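Local coordinates for protein propionate kinase (PDB 3KHY) that probably phosphorylates acetate or propionate with ATP and magnesium, giving the acyl phosphate and ADP, and can run the reaction in reverse, at residues A[207-219]-A[300-312]. Sequence-based numbering, arbitrary orientation.
Sequences ITAVVDGKSIDTS and VAKFVASYMIYFN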
loop_
_atom_site.group_PDB
_atom_site.type_symbol
_atom_site.label_atom_id
_atom_site.label_comp_id
_atom_site.label_asym_id
_atom_site.label_seq_id
_atom_site.Cartn_x
_atom_site.Cartn_y
_atom_site.Cartn_z
ATOM N N ILE A 207 10.808 -0.727 -5.959
ATOM C CA ILE A 207 10.664 -1.614 -7.101
ATOM C C ILE A 207 9.843 -0.911 -8.188
ATOM O O ILE A 207 8.914 -0.159 -7.897
ATOM C CB ILE A 207 10.051 -2.957 -6.662
ATOM C CG1 ILE A 207 9.923 -3.912 -7.850
ATOM C CG2 ILE A 207 8.681 -2.752 -5.966
ATOM C CD1 ILE A 207 9.590 -5.317 -7.391
ATOM N N THR A 208 10.219 -1.112 -9.440
ATOM C CA THR A 208 9.611 -0.354 -10.523
ATOM C C THR A 208 9.240 -1.260 -11.676
ATOM O O THR A 208 9.997 -2.169 -12.021
ATOM C CB THR A 208 10.572 0.729 -11.020
ATOM O OG1 THR A 208 10.805 1.665 -9.955
ATOM C CG2 THR A 208 9.999 1.465 -12.237
ATOM N N ALA A 209 8.066 -1.014 -12.258
ATOM C CA ALA A 209 7.661 -1.701 -13.476
ATOM C C ALA A 209 8.022 -0.822 -14.670
ATOM O O ALA A 209 7.497 0.282 -14.823
ATOM C CB ALA A 209 6.143 -1.988 -13.462
ATOM N N VAL A 210 8.908 -1.330 -15.513
ATOM C CA VAL A 210 9.399 -0.601 -16.681
ATOM C C VAL A 210 8.889 -1.264 -17.963
ATOM O O VAL A 210 9.188 -2.427 -18.240
ATOM C CB VAL A 210 10.926 -0.547 -16.685
ATOM C CG1 VAL A 210 11.448 0.097 -17.978
ATOM C CG2 VAL A 210 11.431 0.219 -15.449
ATOM N N VAL A 211 8.095 -0.526 -18.731
ATOM C CA VAL A 211 7.519 -1.051 -19.967
ATOM C C VAL A 211 8.077 -0.256 -21.142
ATOM O O VAL A 211 8.035 0.973 -21.147
ATOM C CB VAL A 211 5.979 -0.968 -19.947
ATOM C CG1 VAL A 211 5.397 -1.450 -21.264
ATOM C CG2 VAL A 211 5.426 -1.805 -18.781
ATOM N N ASP A 212 8.634 -0.968 -22.110
ATOM C CA ASP A 212 9.327 -0.337 -23.238
ATOM C C ASP A 212 10.241 0.807 -22.781
ATOM O O ASP A 212 10.272 1.875 -23.398
ATOM C CB ASP A 212 8.333 0.173 -24.292
ATOM C CG ASP A 212 8.986 0.359 -25.665
ATOM O OD1 ASP A 212 9.954 -0.372 -25.966
ATOM O OD2 ASP A 212 8.531 1.219 -26.448
ATOM N N GLY A 213 10.976 0.579 -21.694
ATOM C CA GLY A 213 11.952 1.542 -21.225
ATOM C C GLY A 213 11.419 2.648 -20.327
ATOM O O GLY A 213 12.210 3.433 -19.803
ATOM N N LYS A 214 10.099 2.718 -20.148
ATOM C CA LYS A 214 9.480 3.766 -19.335
ATOM C C LYS A 214 8.820 3.248 -18.045
ATOM O O LYS A 214 8.147 2.222 -18.050
ATOM C CB LYS A 214 8.439 4.519 -20.154
ATOM C CG LYS A 214 9.022 5.248 -21.367
ATOM C CD LYS A 214 7.917 5.917 -22.178
ATOM C CE LYS A 214 8.509 6.712 -23.335
ATOM N NZ LYS A 214 7.613 7.840 -23.742
ATOM N N SER A 215 9.019 3.972 -16.947
ATOM C CA SER A 215 8.372 3.647 -15.676
ATOM C C SER A 215 6.845 3.764 -15.816
ATOM O O SER A 215 6.337 4.766 -16.318
ATOM C CB SER A 215 8.875 4.584 -14.566
ATOM O OG SER A 215 8.158 4.355 -13.353
ATOM N N ILE A 216 6.117 2.728 -15.403
ATOM C CA ILE A 216 4.664 2.763 -15.419
ATOM C C ILE A 216 4.086 2.673 -14.006
ATOM O O ILE A 216 2.949 3.069 -13.773
ATOM C CB ILE A 216 4.077 1.641 -16.319
ATOM C CG1 ILE A 216 2.589 1.865 -16.578
ATOM C CG2 ILE A 216 4.290 0.257 -15.697
ATOM C CD1 ILE A 216 2.031 0.927 -17.652
ATOM N N ASP A 217 4.869 2.152 -13.059
ATOM C CA ASP A 217 4.415 2.049 -11.665
ATOM C C ASP A 217 5.662 1.867 -10.808
ATOM O O ASP A 217 6.669 1.363 -11.281
ATOM C CB ASP A 217 3.455 0.863 -11.515
ATOM C CG ASP A 217 2.550 0.955 -10.273
ATOM O OD1 ASP A 217 2.741 1.834 -9.398
ATOM O OD2 ASP A 217 1.647 0.100 -10.168
ATOM N N THR A 218 5.599 2.295 -9.555
ATOM C CA THR A 218 6.738 2.168 -8.668
ATOM C C THR A 218 6.251 2.209 -7.233
ATOM O O THR A 218 5.136 2.688 -6.955
ATOM C CB THR A 218 7.764 3.283 -8.938
ATOM O OG1 THR A 218 8.969 2.994 -8.249
ATOM C CG2 THR A 218 7.213 4.642 -8.490
ATOM N N SER A 219 7.086 1.727 -6.317
ATOM C CA SER A 219 6.631 1.424 -4.955
ATOM C C SER A 219 6.715 2.575 -3.940
ATOM O O SER A 219 5.923 2.621 -2.994
ATOM C CB SER A 219 7.335 0.174 -4.423
ATOM O OG SER A 219 8.713 0.415 -4.225
ATOM N N VAL A 300 8.638 -7.806 -1.154
ATOM C CA VAL A 300 9.201 -7.661 -2.506
ATOM C C VAL A 300 8.474 -8.598 -3.476
ATOM O O VAL A 300 8.106 -8.199 -4.585
ATOM C CB VAL A 300 10.719 -7.985 -2.566
ATOM C CG1 VAL A 300 11.226 -7.943 -4.035
ATOM C CG2 VAL A 300 11.518 -7.029 -1.674
ATOM N N ALA A 301 8.287 -9.853 -3.070
ATOM C CA ALA A 301 7.588 -10.812 -3.919
ATOM C C ALA A 301 6.164 -10.365 -4.250
ATOM O O ALA A 301 5.722 -10.520 -5.386
ATOM C CB ALA A 301 7.585 -12.203 -3.290
ATOM N N LYS A 302 5.442 -9.804 -3.271
ATOM C CA LYS A 302 4.096 -9.294 -3.531
ATOM C C LYS A 302 4.055 -8.166 -4.580
ATOM O O LYS A 302 3.140 -8.127 -5.412
ATOM C CB LYS A 302 3.399 -8.849 -2.232
ATOM C CG LYS A 302 2.753 -10.020 -1.496
ATOM C CD LYS A 302 2.108 -9.605 -0.198
ATOM C CE LYS A 302 0.878 -8.746 -0.438
ATOM N NZ LYS A 302 0.284 -8.386 0.874
ATOM N N PHE A 303 5.027 -7.258 -4.529
ATOM C CA PHE A 303 5.114 -6.186 -5.514
ATOM C C PHE A 303 5.463 -6.743 -6.897
ATOM O O PHE A 303 4.891 -6.334 -7.894
ATOM C CB PHE A 303 6.131 -5.110 -5.094
ATOM C CG PHE A 303 5.532 -3.989 -4.270
ATOM C CD1 PHE A 303 5.049 -2.835 -4.880
ATOM C CD2 PHE A 303 5.423 -4.109 -2.893
ATOM C CE1 PHE A 303 4.482 -1.820 -4.128
ATOM C CE2 PHE A 303 4.874 -3.090 -2.131
ATOM C CZ PHE A 303 4.403 -1.943 -2.750
ATOM N N VAL A 304 6.423 -7.659 -6.957
ATOM C CA VAL A 304 6.761 -8.290 -8.218
ATOM C C VAL A 304 5.509 -8.903 -8.824
ATOM O O VAL A 304 5.188 -8.659 -9.983
ATOM C CB VAL A 304 7.794 -9.407 -8.031
ATOM C CG1 VAL A 304 7.947 -10.193 -9.333
ATOM C CG2 VAL A 304 9.133 -8.816 -7.586
ATOM N N ALA A 305 4.804 -9.704 -8.032
ATOM C CA ALA A 305 3.566 -10.336 -8.500
ATOM C C ALA A 305 2.550 -9.312 -8.999
ATOM O O ALA A 305 1.906 -9.507 -10.050
ATOM C CB ALA A 305 2.949 -11.198 -7.397
ATOM N N SER A 306 2.404 -8.210 -8.262
ATOM C CA SER A 306 1.411 -7.196 -8.619
ATOM C C SER A 306 1.774 -6.514 -9.929
ATOM O O SER A 306 0.896 -6.107 -10.688
ATOM C CB SER A 306 1.244 -6.145 -7.510
ATOM O OG SER A 306 2.159 -5.075 -7.659
ATOM N N TYR A 307 3.068 -6.383 -10.189
ATOM C CA TYR A 307 3.533 -5.757 -11.435
ATOM C C TYR A 307 3.453 -6.654 -12.673
ATOM O O TYR A 307 3.611 -6.179 -13.804
ATOM C CB TYR A 307 4.963 -5.225 -11.269
ATOM C CG TYR A 307 5.067 -4.012 -10.351
ATOM C CD1 TYR A 307 3.937 -3.457 -9.750
ATOM C CD2 TYR A 307 6.303 -3.439 -10.076
ATOM C CE1 TYR A 307 4.047 -2.336 -8.893
ATOM C CE2 TYR A 307 6.426 -2.342 -9.234
ATOM C CZ TYR A 307 5.304 -1.796 -8.648
ATOM O OH TYR A 307 5.463 -0.700 -7.817
HETATM N N MSE A 308 3.220 -7.945 -12.476
HETATM C CA MSE A 308 3.054 -8.838 -13.620
HETATM C C MSE A 308 1.906 -8.383 -14.541
HETATM O O MSE A 308 1.916 -8.679 -15.733
HETATM C CB MSE A 308 2.826 -10.283 -13.161
HETATM C CG MSE A 308 3.988 -10.865 -12.370
HETATM SE SE MSE A 308 5.662 -10.874 -13.422
HETATM C CE MSE A 308 5.272 -12.443 -14.539
ATOM N N ILE A 309 0.931 -7.647 -14.005
ATOM C CA ILE A 309 -0.178 -7.169 -14.846
ATOM C C ILE A 309 0.266 -6.341 -16.045
ATOM O O ILE A 309 -0.451 -6.285 -17.049
ATOM C CB ILE A 309 -1.205 -6.303 -14.085
ATOM C CG1 ILE A 309 -0.536 -5.036 -13.538
ATOM C CG2 ILE A 309 -1.901 -7.089 -13.001
ATOM C CD1 ILE A 309 -1.547 -3.994 -13.051
ATOM N N TYR A 310 1.421 -5.684 -15.943
ATOM C CA TYR A 310 1.853 -4.762 -17.007
ATOM C C TYR A 310 2.520 -5.425 -18.208
ATOM O O TYR A 310 2.864 -4.744 -19.178
ATOM C CB TYR A 310 2.803 -3.691 -16.470
ATOM C CG TYR A 310 2.206 -2.867 -15.356
ATOM C CD1 TYR A 310 1.120 -2.023 -15.594
ATOM C CD2 TYR A 310 2.725 -2.935 -14.058
ATOM C CE1 TYR A 310 0.560 -1.272 -14.572
ATOM C CE2 TYR A 310 2.169 -2.190 -13.029
ATOM C CZ TYR A 310 1.085 -1.359 -13.294
ATOM O OH TYR A 310 0.526 -0.607 -12.281
ATOM N N PHE A 311 2.706 -6.740 -18.161
ATOM C CA PHE A 311 3.561 -7.377 -19.153
ATOM C C PHE A 311 2.892 -8.493 -19.932
ATOM O O PHE A 311 2.454 -9.486 -19.354
ATOM C CB PHE A 311 4.833 -7.922 -18.477
ATOM C CG PHE A 311 5.640 -6.866 -17.775
ATOM C CD1 PHE A 311 6.558 -6.093 -18.479
ATOM C CD2 PHE A 311 5.486 -6.647 -16.416
ATOM C CE1 PHE A 311 7.304 -5.106 -17.847
ATOM C CE2 PHE A 311 6.241 -5.664 -15.767
ATOM C CZ PHE A 311 7.151 -4.898 -16.490
ATOM N N ASN A 312 2.833 -8.335 -21.251
ATOM C CA ASN A 312 2.481 -9.451 -22.109
ATOM C C ASN A 312 3.606 -10.473 -22.014
ATOM O O ASN A 312 3.372 -11.672 -21.875
ATOM C CB ASN A 312 2.315 -8.995 -23.556
ATOM C CG ASN A 312 1.976 -10.143 -24.482
ATOM O OD1 ASN A 312 0.936 -10.786 -24.337
ATOM N ND2 ASN A 312 2.856 -10.411 -25.438
HETATM O O HOH W 1 3.042 0.328 -6.862
#
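At the edge of the five-stranded sheet of this acetokinase-family chain, of the actin-like ATPase clan, the hairpin of strands 205-211 and 214-218 packs one face on the end of helix 287-307 and the residues that follow. I207, A209 and V211 all point toward residues 300-312. On the helix, I207 CD1 reaches V304 CG2 at 3.5 Å, while its CG2 branch lies on F303 CB. A209 CB sits among three rings, 3.7 Å from Y307 CD2 and 3.6 Å from Y310 CD2, with F311 a little farther off. F311 also turns its edge to V210, CE1 being 3.3 Å from V210 O. A classic beta bulge, I216 and D217 opposite A209, puts both their side chains on this face. I216 lays CG2 squarely over the Y310 ring, 3.8 Å from its centroid; I309 CG1 covers the opposite face. Y310 CG stands anti to the carbonyl carbon (chi1 -58°), which turns the ring toward I216 and D217.

That ring ends in a direct polar link: Y310 OH donates to D217 OD2 at a very short 2.5 Å, carboxylate and ring planes 80° apart. A water gives a hydrogen to D217 OD1 and lies 2.8 Å from Y307 OH. D217 OD2 also forms a salt bridge with K302 NZ of the second subunit. One carboxylate thus ties the hairpin to the chain just after its own helix and to the dimer partner; lysine and tyrosine hydroxyl would be expected to favour its ionised form.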